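Local atomic coordinates of glucose-6-phosphate isomerase (Chlamydia trachomatis D/UW-3/CX, PDB entry 6OTU), a protein that catalyses the reversible isomerisation of glucose-6-phosphate to fructose-6-phosphate. Residues V21-M26 and G321-N326; E52-S57 and A469-A474; Y58-V63 and Q433-A438; K82-M87 and H303-K308; N94-F99 and S491-G496. All coordinates share one frame; numbering follows the deposited sequence.

Contact 1 of 5, residues V21-M26 and G321-N326; sequences VALQEM and GVWNRN
Trp323 spans the distance between two helices and meets Leu23 and Met26 through its six-membered ring. At their nearest residues, Leu23 and Trp323, the backbones stay 8.3 Å apart between CA atoms, a span that suits a large indole. CG of Trp323 lies anti to its backbone N (chi1 172°), which throws the ring off the helix and towards segment 21-26. Leu23 is directed toward the other helix, and its CD2 methyl packs 3.6 Å from CZ3 of Trp323, approaching the ring obliquely. Three residues on, about one helical turn later, Met26 meets the edge of the same ring: its backbone C is 4.1 Å from CH2 of Trp323, close to the ring plane, and its CB is 4.3 Å from that CH2. The thioether then runs off in another direction, so Met26 serves this contact with the root of its side chain. No hydrogen bond crosses the interface; the contact is buried and apolar, and leucine and methionine suit it by offering flexible hydrocarbon to a rigid ring. The indole NE1 lies well back from this contact and makes a weak hydrogen bond to Arg62 O. Helix 65-77 closes the junction, with Ala70 and Leu71 against Leu23, Arg66 against Met26 and Cys67 against Trp323, so that helices 18-26, 313-327 and 65-77 pack as a group.

Contact 2 of 5, residues E52-S57 and A469-A474; sequences EGFTYS and AGSLLA. With ACT (acetate ion), chain B.
This is a strand-to-helix packing contact in one of the alpha/beta units of the sugar isomerase (SIS) fold, where Phe54, at the start of strand 54-57, reaches across to Ser471 and Leu472 on helix 466-487. The strand pairs with strand 48-51 in a beta hairpin at the margin of the mixed sheet. Glu52 and Gly53 make its tight turn, both with positive phi; Gly53, at phi 84°, is a natural choice there. Phe54 points its ring at the helix. Its edge receives the small CB of Ser471, 3.7 Å from CE2 and lying near the ring plane, while CG of Leu472 comes obliquely to 4.1 Å from Phe54 CE1. A serine lets the aromatic edge come near the helix, and leucine adds apolar bulk beside it. Leu459 of strand 456-461 touches both Phe54 and Leu472, tying the sheet into the same core. On the strand's other side, Thr55 donates from OG1 to an acetate ion, probably from the crystallisation liquor. Ser471 OG, although buried, is satisfied by Gly296 O on helix 287-303, and it also accepts from a bridging water, 2.8 Å away, which gives its other hydrogen to Glu52 O at 2.7 Å.

Contact 3 of 5, residues Y58-V63 and Q433-A438; sequences YATERV and QSLALA
No ring, amide or carboxylate takes part where Thr60 meets Ser434, Leu435 and Ala438; there are no flat faces or edges to match, and the fit is made by methyl groups and hydroxyls. Thr60 is the third residue of a type I beta turn running from Tyr58 to Glu61, in the loop between strand 54-57 and helix 65-77, and its side chain points at helix 422-439. The two backbones come close here: the CA atoms of Thr60 and Ala438 are only 5.7 Å apart, an approach that the small alanine readily permits. The threonine's two branches divide the work. Its CG2 methyl, lying beside the backbone N, packs 3.8 Å from CB of Ala438 and 4.2 Å from CD2 of Leu435, whose side chain starts away from the turn but bends its tip back to it. The other branch, OG1, sits between the backbone N and the carbonyl carbon (chi1 50°) and faces one turn earlier on the helix, where OG of Ser434 is 3.2 Å away. Ser456, at the start of strand 456-461, ties the two hydroxyls together: Thr60 OG1 donates to Ser456 O, and Ser434 OG is hydrogen-bonded to Ser456 OG. Leu435 also packs on Gly524 of the second subunit, which places this helix at the dimer interface. A beta-branched residue with one methyl and one hydroxyl thus suits a buried site with apolar neighbours on one branch and polar ones on the other, where Ser456 supplies hydrogen-bonding partners.

Contact 4 of 5, residues K82-M87 and H303-K308; sequences KQMECM and HALTPK
A type I beta turn from His303 to Thr306, formed where helix 287-303 ends, presents Leu305 to Met84 and Glu85 of helix 80-89. The CD1 methyl of Leu305 is the point of contact. It lies 3.6 Å from CG of Glu85 and 3.8 Å from CG of Met84, so that it rests between two neighbouring side-chain roots of the helix. The leucine meets Met84 at about a right angle. A chi1 of 178° swings CG of Met84 clear of its own N and carries the chain off the helix towards the turn; the bends that follow, at chi2 and chi3, turn its sulfur and CE away from Leu305. The same CG also comes to 4.2 Å from the carbonyl oxygen of Ala304. In the fold, this joins the short helix 80-89 to the connection between helices 287-303 and 313-327, while helix 466-487 also packs on Met84, through His478 and Phe482. Methionine suits this buried position because its flexible, unbranched chain can bend to pack against both the turn and helix 466-487. Glu85 sits at the exposed margin, and it contributes the aliphatic part of its chain, which runs extended beyond CG to its carboxylate. The turn itself is fastened by His303 O, which accepts both Thr306 N, at 3.1 Å, and Thr306 OG1, at 2.7 Å. The hydroxyl meets the carbonyl at a C=O...donor angle of 140°, tilted 18° from its plane, and Asn312 ND2 holds the next carbonyl, that of Ala304.

Contact 5 of 5, residues N94-F99 and S491-G496; sequences NRIEGF and SFDQEG
Asn94, in the loop after helix 80-89, lays its side chain against the backbone and side-chain roots of Phe492 and Asp493. Its CB packs 4.0 Å from CB of Phe492, and its OD1 lies 3.6 Å from CB of Asp493. The first torsion, at 177°, sets CG opposite the residue's own N and carries the amide over towards segment 491-496, its plane turned 78° from the Asp493 carboxylate. The amide finds its polar partners nearby: ND2 bonds to Glu102 OE1, and OD1 accepts from Asn490 ND2, so asparagine can hold two chain regions at once. Two residues on, Ile96 is directed toward segment 491-496 and makes a looser contact, its CG1 4.5 Å from Asp493 OD2. From Ile96 the chain makes a type II beta turn to Phe99, with Gly98 in the third position, where phi is positive. Asp493 forms a salt bridge with Lys359 and a hydrogen bond from Asn447 of the second subunit, which puts the contact at the dimer interface. Bound glucose-6-phosphate lies about 8 Å from the Asp493 side chain. The next residue, Gln494, touches that ligand and occupies the N-cap position of helix 495-511, the helix that bears Lys501 of the phosphoglucose isomerase active site.

Along the chain, the first segments come in the order of contacts 1 to 5, each with a partner at least 216 residues later. The first segments of contacts 2 and 3 adjoin in sequence, running from strand 54-57 of the mixed sheet into the following loop. Contacts 2 and 5 use successive helices, 466-487 and 495-511. Contact 3 touches contact 1 through Glu61 and Asn324, contact 2 meets contact 4 where Glu52 packs on His303, and contact 4 meets contact 5 through Met87 and Phe492; together they link the N-terminal part to the sheet and the pocket region. Contacts 3 and 5 lie farthest apart, 36 Å between centres, yet both reach the second subunit.

Contact 1 of 5, residues V21-M26 and G321-N326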
# COMPACT_ATOMS: atom_id res chain seq x y z
N VAL A 21 12.37 0.13 32.27
CA VAL A 21 12.28 1.27 33.18
C VAL A 21 13.34 2.33 32.83
O VAL A 21 13.05 3.52 32.75
CB VAL A 21 12.39 0.77 34.63
CG1 VAL A 21 12.78 1.90 35.59
CG2 VAL A 21 11.08 0.11 35.03
N ALA A 22 14.58 1.90 32.61
CA ALA A 22 15.60 2.86 32.19
C ALA A 22 15.23 3.53 30.88
O ALA A 22 15.46 4.73 30.69
CB ALA A 22 16.96 2.17 32.05
N LEU A 23 14.65 2.77 29.95
CA LEU A 23 14.34 3.32 28.64
C LEU A 23 13.22 4.35 28.71
O LEU A 23 13.18 5.29 27.89
CB LEU A 23 13.99 2.18 27.67
CG LEU A 23 15.16 1.43 27.04
CD1 LEU A 23 14.69 0.06 26.52
CD2 LEU A 23 15.79 2.26 25.92
N GLN A 24 12.29 4.19 29.66
CA GLN A 24 11.20 5.15 29.79
C GLN A 24 11.72 6.50 30.24
O GLN A 24 11.21 7.53 29.80
CB GLN A 24 10.15 4.63 30.78
CG GLN A 24 9.35 3.46 30.23
CD GLN A 24 8.32 2.93 31.21
OE1 GLN A 24 8.57 2.85 32.42
NE2 GLN A 24 7.15 2.56 30.70
N GLU A 25 12.75 6.52 31.10
CA GLU A 25 13.41 7.77 31.46
C GLU A 25 14.13 8.38 30.26
O GLU A 25 14.07 9.59 30.04
CB GLU A 25 14.39 7.54 32.61
CG GLU A 25 13.87 6.55 33.63
CD GLU A 25 14.58 6.65 34.96
OE1 GLU A 25 14.01 6.17 35.97
OE2 GLU A 25 15.71 7.20 34.99
N MET A 26 14.81 7.55 29.48
CA MET A 26 15.54 8.06 28.32
C MET A 26 14.59 8.60 27.26
O MET A 26 14.88 9.62 26.62
CB MET A 26 16.42 6.95 27.73
CG MET A 26 17.45 6.43 28.69
SD MET A 26 18.45 5.10 28.00
CE MET A 26 18.93 4.30 29.54
N GLY A 321 12.65 -0.74 16.41
CA GLY A 321 11.21 -0.61 16.23
C GLY A 321 10.47 -0.48 17.56
O GLY A 321 9.55 0.33 17.69
N VAL A 322 10.89 -1.26 18.56
CA VAL A 322 10.30 -1.19 19.89
C VAL A 322 10.55 0.18 20.51
O VAL A 322 9.66 0.76 21.15
CB VAL A 322 10.87 -2.33 20.78
CG1 VAL A 322 10.64 -2.05 22.26
CG2 VAL A 322 10.31 -3.68 20.36
N TRP A 323 11.76 0.72 20.31
CA TRP A 323 12.06 2.09 20.73
C TRP A 323 11.09 3.08 20.11
O TRP A 323 10.46 3.88 20.81
CB TRP A 323 13.50 2.45 20.37
CG TRP A 323 13.90 3.89 20.59
CD1 TRP A 323 14.17 4.82 19.62
CD2 TRP A 323 14.15 4.55 21.85
NE1 TRP A 323 14.54 6.01 20.19
CE2 TRP A 323 14.54 5.88 21.56
CE3 TRP A 323 14.06 4.15 23.19
CZ2 TRP A 323 14.83 6.81 22.55
CZ3 TRP A 323 14.36 5.09 24.19
CH2 TRP A 323 14.74 6.40 23.86
N ASN A 324 10.92 3.02 18.79
CA ASN A 324 10.00 3.94 18.13
C ASN A 324 8.56 3.70 18.55
O ASN A 324 7.82 4.65 18.83
CB ASN A 324 10.15 3.82 16.61
CG ASN A 324 11.38 4.56 16.08
OD1 ASN A 324 11.80 5.57 16.63
ND2 ASN A 324 11.94 4.04 15.00
N ARG A 325 8.13 2.44 18.62
CA ARG A 325 6.72 2.16 18.83
C ARG A 325 6.30 2.39 20.28
O ARG A 325 5.39 3.18 20.55
CB ARG A 325 6.40 0.72 18.41
CG ARG A 325 4.99 0.22 18.78
CD ARG A 325 3.88 1.00 18.09
NE ARG A 325 2.71 0.15 17.92
CZ ARG A 325 1.44 0.52 18.10
NH1 ARG A 325 1.13 1.75 18.48
NH2 ARG A 325 0.47 -0.36 17.91
N ASN A 326 6.95 1.71 21.22
CA ASN A 326 6.56 1.78 22.63
C ASN A 326 7.20 2.93 23.39
O ASN A 326 6.58 3.50 24.29
CB ASN A 326 6.90 0.46 23.35
CG ASN A 326 6.37 -0.77 22.61
OD1 ASN A 326 7.15 -1.54 22.01
ND2 ASN A 326 5.06 -0.97 22.65

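Contact 2 of 5, residues E52-S57 and A469-A474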
# COMPACT_ATOMS: atom_id res chain seq x y z
N GLU A 52 26.56 -10.07 6.35
CA GLU A 52 25.65 -10.92 5.57
C GLU A 52 25.21 -10.26 4.26
O GLU A 52 24.09 -10.46 3.78
CB GLU A 52 24.44 -11.33 6.41
CG GLU A 52 24.79 -12.21 7.64
CD GLU A 52 25.43 -13.56 7.30
OE1 GLU A 52 26.12 -14.13 8.17
OE2 GLU A 52 25.27 -14.06 6.16
N GLY A 53 26.12 -9.49 3.65
CA GLY A 53 25.84 -8.82 2.40
C GLY A 53 25.12 -7.49 2.50
O GLY A 53 24.73 -6.94 1.46
N PHE A 54 24.91 -6.96 3.71
CA PHE A 54 24.20 -5.70 3.90
C PHE A 54 25.04 -4.72 4.71
O PHE A 54 25.89 -5.12 5.50
CB PHE A 54 22.88 -5.86 4.66
CG PHE A 54 21.92 -6.81 4.05
CD1 PHE A 54 21.04 -6.39 3.07
CD2 PHE A 54 21.87 -8.12 4.48
CE1 PHE A 54 20.14 -7.28 2.51
CE2 PHE A 54 20.97 -9.01 3.94
CZ PHE A 54 20.10 -8.59 2.95
N THR A 55 24.75 -3.44 4.54
CA THR A 55 25.07 -2.43 5.54
C THR A 55 23.77 -1.85 6.07
O THR A 55 22.81 -1.62 5.32
CB THR A 55 25.98 -1.33 4.97
OG1 THR A 55 27.16 -1.93 4.42
CG2 THR A 55 26.39 -0.35 6.07
N TYR A 56 23.73 -1.66 7.39
CA TYR A 56 22.58 -1.10 8.09
C TYR A 56 23.06 0.11 8.87
O TYR A 56 23.91 -0.02 9.76
CB TYR A 56 21.98 -2.14 9.03
CG TYR A 56 20.67 -1.79 9.69
CD1 TYR A 56 19.49 -1.71 8.95
CD2 TYR A 56 20.60 -1.57 11.07
CE1 TYR A 56 18.28 -1.42 9.56
CE2 TYR A 56 19.38 -1.27 11.69
CZ TYR A 56 18.22 -1.21 10.92
OH TYR A 56 17.00 -0.92 11.51
N SER A 57 22.54 1.29 8.53
CA SER A 57 22.88 2.55 9.18
C SER A 57 21.66 3.06 9.94
O SER A 57 20.56 3.09 9.39
CB SER A 57 23.35 3.61 8.19
OG SER A 57 24.00 4.70 8.84
N ALA A 469 17.22 -11.47 -1.88
CA ALA A 469 15.78 -11.55 -1.63
C ALA A 469 15.48 -12.50 -0.48
O ALA A 469 14.67 -12.19 0.40
CB ALA A 469 15.03 -11.99 -2.89
N GLY A 470 16.13 -13.67 -0.47
CA GLY A 470 15.93 -14.61 0.63
C GLY A 470 16.41 -14.07 1.97
O GLY A 470 15.77 -14.28 2.99
N SER A 471 17.55 -13.38 1.97
CA SER A 471 18.03 -12.80 3.22
C SER A 471 17.09 -11.71 3.72
O SER A 471 16.80 -11.63 4.92
CB SER A 471 19.45 -12.25 3.04
OG SER A 471 20.36 -13.31 2.78
N LEU A 472 16.59 -10.86 2.80
CA LEU A 472 15.68 -9.79 3.19
C LEU A 472 14.38 -10.35 3.75
O LEU A 472 13.85 -9.83 4.73
CB LEU A 472 15.38 -8.90 1.99
CG LEU A 472 16.14 -7.58 1.83
CD1 LEU A 472 15.80 -6.98 0.48
CD2 LEU A 472 15.80 -6.61 2.95
N LEU A 473 13.86 -11.40 3.12
CA LEU A 473 12.66 -12.05 3.64
C LEU A 473 12.90 -12.55 5.06
O LEU A 473 12.16 -12.20 5.98
CB LEU A 473 12.24 -13.19 2.72
CG LEU A 473 10.99 -13.97 3.14
CD1 LEU A 473 9.76 -13.11 2.93
CD2 LEU A 473 10.89 -15.23 2.33
N ALA A 474 13.97 -13.34 5.26
CA ALA A 474 14.23 -13.90 6.58
C ALA A 474 14.50 -12.81 7.60
O ALA A 474 14.11 -12.92 8.77
CB ALA A 474 15.41 -14.90 6.52
C ACT B . 27.57 -3.19 1.19
O ACT B . 27.77 -2.15 1.87
OXT ACT B . 26.73 -3.35 0.27
CH3 ACT B . 28.47 -4.46 1.55
O HOH W 1 23.06 -12.54 2.35

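Contact 3 of 5, residues Y58-V63 and Q433-A438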
# COMPACT_ATOMS: atom_id res chain seq x y z
N TYR A 58 21.86 3.45 11.19
CA TYR A 58 20.79 3.97 12.03
C TYR A 58 21.23 5.22 12.76
O TYR A 58 20.68 5.54 13.82
CB TYR A 58 20.31 2.92 13.06
CG TYR A 58 21.42 2.23 13.84
CD1 TYR A 58 22.22 1.26 13.23
CD2 TYR A 58 21.67 2.54 15.18
CE1 TYR A 58 23.23 0.62 13.93
CE2 TYR A 58 22.70 1.90 15.89
CZ TYR A 58 23.48 0.94 15.25
OH TYR A 58 24.49 0.28 15.93
N ALA A 59 22.24 5.93 12.23
CA ALA A 59 22.59 7.23 12.77
C ALA A 59 21.42 8.21 12.69
O ALA A 59 21.38 9.19 13.44
CB ALA A 59 23.82 7.78 12.05
N THR A 60 20.46 7.97 11.80
CA THR A 60 19.28 8.83 11.68
C THR A 60 18.09 8.34 12.51
O THR A 60 16.97 8.80 12.29
CB THR A 60 18.89 8.97 10.20
OG1 THR A 60 18.83 7.66 9.60
CG2 THR A 60 19.93 9.81 9.45
N GLU A 61 18.30 7.40 13.43
CA GLU A 61 17.33 7.08 14.48
C GLU A 61 17.67 7.89 15.72
O GLU A 61 18.83 8.24 15.96
CB GLU A 61 17.35 5.59 14.84
CG GLU A 61 17.07 4.63 13.70
CD GLU A 61 15.61 4.38 13.48
OE1 GLU A 61 14.78 4.96 14.22
OE2 GLU A 61 15.28 3.61 12.56
N ARG A 62 16.64 8.21 16.52
CA ARG A 62 16.81 9.02 17.72
C ARG A 62 17.29 8.14 18.88
O ARG A 62 16.61 7.92 19.88
CB ARG A 62 15.51 9.73 18.08
CG ARG A 62 15.02 10.69 17.01
CD ARG A 62 13.92 11.61 17.53
NE ARG A 62 14.43 12.67 18.39
CZ ARG A 62 13.66 13.60 18.95
NH1 ARG A 62 12.35 13.57 18.76
NH2 ARG A 62 14.20 14.54 19.72
N VAL A 63 18.52 7.64 18.73
CA VAL A 63 19.14 6.77 19.73
C VAL A 63 20.58 7.22 19.94
O VAL A 63 21.25 7.68 19.01
CB VAL A 63 19.06 5.28 19.31
CG1 VAL A 63 17.62 4.79 19.34
CG2 VAL A 63 19.67 5.07 17.93
N GLN A 433 17.18 12.02 1.56
CA GLN A 433 15.87 12.14 2.22
C GLN A 433 15.94 11.72 3.68
O GLN A 433 15.35 12.37 4.55
CB GLN A 433 14.83 11.32 1.46
CG GLN A 433 14.46 11.91 0.12
CD GLN A 433 13.23 12.82 0.19
OE1 GLN A 433 12.60 12.95 1.24
NE2 GLN A 433 12.89 13.46 -0.94
N SER A 434 16.66 10.64 3.96
CA SER A 434 16.90 10.22 5.34
C SER A 434 17.58 11.34 6.14
O SER A 434 17.11 11.74 7.21
CB SER A 434 17.73 8.93 5.33
OG SER A 434 18.30 8.65 6.59
N LEU A 435 18.69 11.88 5.62
CA LEU A 435 19.34 13.02 6.26
C LEU A 435 18.38 14.20 6.43
O LEU A 435 18.33 14.82 7.49
CB LEU A 435 20.56 13.45 5.46
CG LEU A 435 21.73 12.48 5.62
CD1 LEU A 435 22.88 12.92 4.75
CD2 LEU A 435 22.18 12.42 7.07
N ALA A 436 17.61 14.51 5.38
CA ALA A 436 16.68 15.64 5.46
C ALA A 436 15.61 15.40 6.51
O ALA A 436 15.29 16.30 7.30
CB ALA A 436 16.06 15.89 4.09
N LEU A 437 15.07 14.17 6.57
CA LEU A 437 14.04 13.85 7.56
C LEU A 437 14.60 13.97 8.97
O LEU A 437 13.91 14.44 9.88
CB LEU A 437 13.48 12.44 7.32
CG LEU A 437 12.45 12.27 6.19
CD1 LEU A 437 12.25 10.80 5.80
CD2 LEU A 437 11.11 12.92 6.55
N ALA A 438 15.85 13.56 9.18
CA ALA A 438 16.45 13.61 10.51
C ALA A 438 16.88 15.03 10.91
O ALA A 438 16.72 15.42 12.08
CB ALA A 438 17.65 12.66 10.57

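Contact 4 of 5, residues K82-M87 and H303-K308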
# COMPACT_ATOMS: atom_id res chain seq x y z
N LYS A 82 17.34 -16.73 23.39
CA LYS A 82 16.91 -18.06 23.80
C LYS A 82 15.59 -18.43 23.14
O LYS A 82 15.41 -19.57 22.70
CB LYS A 82 16.80 -18.15 25.32
N GLN A 83 14.68 -17.47 23.02
CA GLN A 83 13.41 -17.77 22.36
C GLN A 83 13.61 -18.04 20.87
O GLN A 83 12.92 -18.90 20.30
CB GLN A 83 12.42 -16.63 22.59
CG GLN A 83 12.02 -16.43 24.06
CD GLN A 83 10.91 -15.40 24.22
OE1 GLN A 83 9.79 -15.59 23.73
NE2 GLN A 83 11.22 -14.28 24.88
N MET A 84 14.53 -17.33 20.22
CA MET A 84 14.81 -17.59 18.81
C MET A 84 15.36 -19.00 18.62
O MET A 84 14.93 -19.72 17.71
CB MET A 84 15.79 -16.56 18.25
CG MET A 84 16.19 -16.75 16.79
SD MET A 84 14.82 -16.81 15.59
CE MET A 84 14.20 -15.11 15.53
N GLU A 85 16.28 -19.42 19.49
CA GLU A 85 16.77 -20.80 19.43
C GLU A 85 15.62 -21.77 19.59
O GLU A 85 15.44 -22.68 18.77
CB GLU A 85 17.80 -21.05 20.53
CG GLU A 85 19.14 -20.46 20.28
CD GLU A 85 20.13 -20.92 21.33
OE1 GLU A 85 20.32 -22.16 21.45
OE2 GLU A 85 20.71 -20.05 22.03
N CYS A 86 14.82 -21.59 20.65
CA CYS A 86 13.69 -22.47 20.93
C CYS A 86 12.80 -22.60 19.70
O CYS A 86 12.44 -23.72 19.30
CB CYS A 86 12.91 -21.95 22.14
SG CYS A 86 13.62 -22.51 23.76
N MET A 87 12.48 -21.47 19.06
CA MET A 87 11.68 -21.49 17.83
C MET A 87 12.36 -22.33 16.76
O MET A 87 11.75 -23.24 16.18
CB MET A 87 11.46 -20.06 17.34
CG MET A 87 10.47 -19.94 16.20
SD MET A 87 10.41 -18.30 15.40
CE MET A 87 11.84 -18.39 14.31
N HIS A 303 22.42 -16.11 11.33
CA HIS A 303 22.94 -14.84 11.84
C HIS A 303 22.08 -14.29 12.97
O HIS A 303 22.61 -13.59 13.85
CB HIS A 303 23.03 -13.84 10.68
CG HIS A 303 23.17 -12.41 11.12
ND1 HIS A 303 24.38 -11.85 11.47
CD2 HIS A 303 22.26 -11.41 11.21
CE1 HIS A 303 24.20 -10.58 11.79
NE2 HIS A 303 22.92 -10.29 11.65
N ALA A 304 20.78 -14.60 12.99
CA ALA A 304 19.84 -14.08 13.98
C ALA A 304 20.08 -14.63 15.39
O ALA A 304 19.42 -14.15 16.33
CB ALA A 304 18.40 -14.37 13.57
N LEU A 305 20.97 -15.61 15.55
CA LEU A 305 21.37 -16.13 16.86
C LEU A 305 22.52 -15.34 17.48
O LEU A 305 22.98 -15.71 18.57
CB LEU A 305 21.80 -17.61 16.75
CG LEU A 305 20.77 -18.72 16.54
CD1 LEU A 305 19.49 -18.48 17.33
CD2 LEU A 305 20.48 -18.90 15.07
N THR A 306 23.00 -14.30 16.81
CA THR A 306 24.09 -13.48 17.33
C THR A 306 23.63 -12.72 18.57
O THR A 306 22.69 -11.93 18.49
CB THR A 306 24.57 -12.52 16.24
OG1 THR A 306 25.02 -13.27 15.11
CG2 THR A 306 25.70 -11.62 16.76
N PRO A 307 24.29 -12.90 19.71
CA PRO A 307 23.71 -12.38 20.97
C PRO A 307 23.80 -10.87 21.14
O PRO A 307 22.91 -10.31 21.79
CB PRO A 307 24.51 -13.11 22.05
CG PRO A 307 25.26 -14.20 21.33
CD PRO A 307 25.46 -13.75 19.93
N LYS A 308 24.84 -10.20 20.63
CA LYS A 308 24.93 -8.75 20.75
C LYS A 308 23.96 -8.09 19.76
O LYS A 308 24.09 -8.27 18.55
CB LYS A 308 26.36 -8.26 20.52

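Contact 5 of 5, residues N94-F99 and S491-G496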
# COMPACT_ATOMS: atom_id res chain seq x y z
N ASN A 94 3.85 -21.65 19.36
CA ASN A 94 2.51 -21.21 18.97
C ASN A 94 1.53 -21.76 19.99
O ASN A 94 0.96 -22.83 19.81
CB ASN A 94 2.21 -21.68 17.55
CG ASN A 94 0.83 -21.32 17.09
OD1 ASN A 94 0.11 -20.59 17.76
ND2 ASN A 94 0.45 -21.82 15.91
N ARG A 95 1.34 -21.04 21.10
CA ARG A 95 0.38 -21.50 22.09
C ARG A 95 0.06 -20.38 23.07
O ARG A 95 0.85 -19.46 23.28
CB ARG A 95 0.89 -22.73 22.84
CG ARG A 95 2.04 -22.45 23.77
CD ARG A 95 2.35 -23.69 24.61
NE ARG A 95 1.22 -24.12 25.44
CZ ARG A 95 1.24 -24.16 26.76
NH1 ARG A 95 2.34 -23.79 27.41
NH2 ARG A 95 0.17 -24.57 27.45
N ILE A 96 -1.12 -20.49 23.68
CA ILE A 96 -1.57 -19.60 24.74
C ILE A 96 -1.80 -20.45 25.98
O ILE A 96 -2.60 -21.39 25.95
CB ILE A 96 -2.84 -18.83 24.34
CG1 ILE A 96 -2.60 -17.92 23.13
CG2 ILE A 96 -3.37 -18.03 25.52
CD1 ILE A 96 -1.58 -16.83 23.38
N GLU A 97 -1.09 -20.14 27.06
CA GLU A 97 -1.21 -20.93 28.27
C GLU A 97 -2.52 -20.59 28.97
O GLU A 97 -2.95 -19.44 28.98
CB GLU A 97 -0.03 -20.69 29.21
N GLY A 98 -3.15 -21.61 29.52
CA GLY A 98 -4.38 -21.45 30.26
C GLY A 98 -5.65 -21.61 29.44
O GLY A 98 -6.74 -21.68 30.03
N PHE A 99 -5.53 -21.68 28.12
CA PHE A 99 -6.70 -21.61 27.25
C PHE A 99 -6.48 -22.50 26.04
O PHE A 99 -5.36 -22.91 25.74
CB PHE A 99 -6.98 -20.14 26.83
CG PHE A 99 -7.36 -19.25 27.99
CD1 PHE A 99 -8.67 -19.25 28.48
CD2 PHE A 99 -6.41 -18.45 28.62
CE1 PHE A 99 -9.04 -18.45 29.57
CE2 PHE A 99 -6.75 -17.65 29.72
CZ PHE A 99 -8.08 -17.65 30.19
N SER A 491 3.08 -14.58 18.28
CA SER A 491 3.17 -14.06 16.92
C SER A 491 2.64 -15.01 15.86
O SER A 491 2.60 -14.63 14.69
CB SER A 491 4.64 -13.73 16.58
OG SER A 491 5.21 -12.78 17.45
N PHE A 492 2.24 -16.24 16.20
CA PHE A 492 2.16 -17.27 15.18
C PHE A 492 0.77 -17.86 14.99
O PHE A 492 0.63 -18.79 14.20
CB PHE A 492 3.18 -18.38 15.48
CG PHE A 492 4.57 -17.85 15.70
CD1 PHE A 492 5.30 -17.28 14.64
CD2 PHE A 492 5.14 -17.85 16.97
CE1 PHE A 492 6.58 -16.76 14.84
CE2 PHE A 492 6.42 -17.32 17.19
CZ PHE A 492 7.14 -16.77 16.12
N ASP A 493 -0.25 -17.33 15.65
CA ASP A 493 -1.63 -17.66 15.29
C ASP A 493 -2.34 -16.42 14.76
O ASP A 493 -1.73 -15.35 14.57
CB ASP A 493 -2.37 -18.32 16.47
CG ASP A 493 -2.47 -17.41 17.69
OD1 ASP A 493 -1.89 -16.29 17.66
OD2 ASP A 493 -3.12 -17.84 18.67
N GLN A 494 -3.64 -16.55 14.50
CA GLN A 494 -4.36 -15.48 13.82
C GLN A 494 -5.86 -15.65 14.00
O GLN A 494 -6.60 -15.89 13.04
CB GLN A 494 -3.96 -15.42 12.34
CG GLN A 494 -4.08 -16.72 11.54
CD GLN A 494 -3.00 -17.73 11.81
OE1 GLN A 494 -1.81 -17.41 11.84
NE2 GLN A 494 -3.40 -18.99 12.01
N GLU A 495 -6.33 -15.54 15.25
CA GLU A 495 -7.74 -15.76 15.52
C GLU A 495 -8.63 -14.74 14.81
O GLU A 495 -9.81 -15.03 14.57
CB GLU A 495 -7.98 -15.75 17.02
CG GLU A 495 -7.44 -17.00 17.70
CD GLU A 495 -8.09 -18.28 17.19
OE1 GLU A 495 -9.33 -18.29 16.94
OE2 GLU A 495 -7.36 -19.28 17.02
N GLY A 496 -8.10 -13.55 14.48
CA GLY A 496 -8.87 -12.61 13.67
C GLY A 496 -9.12 -13.11 12.26
O GLY A 496 -10.20 -12.89 11.70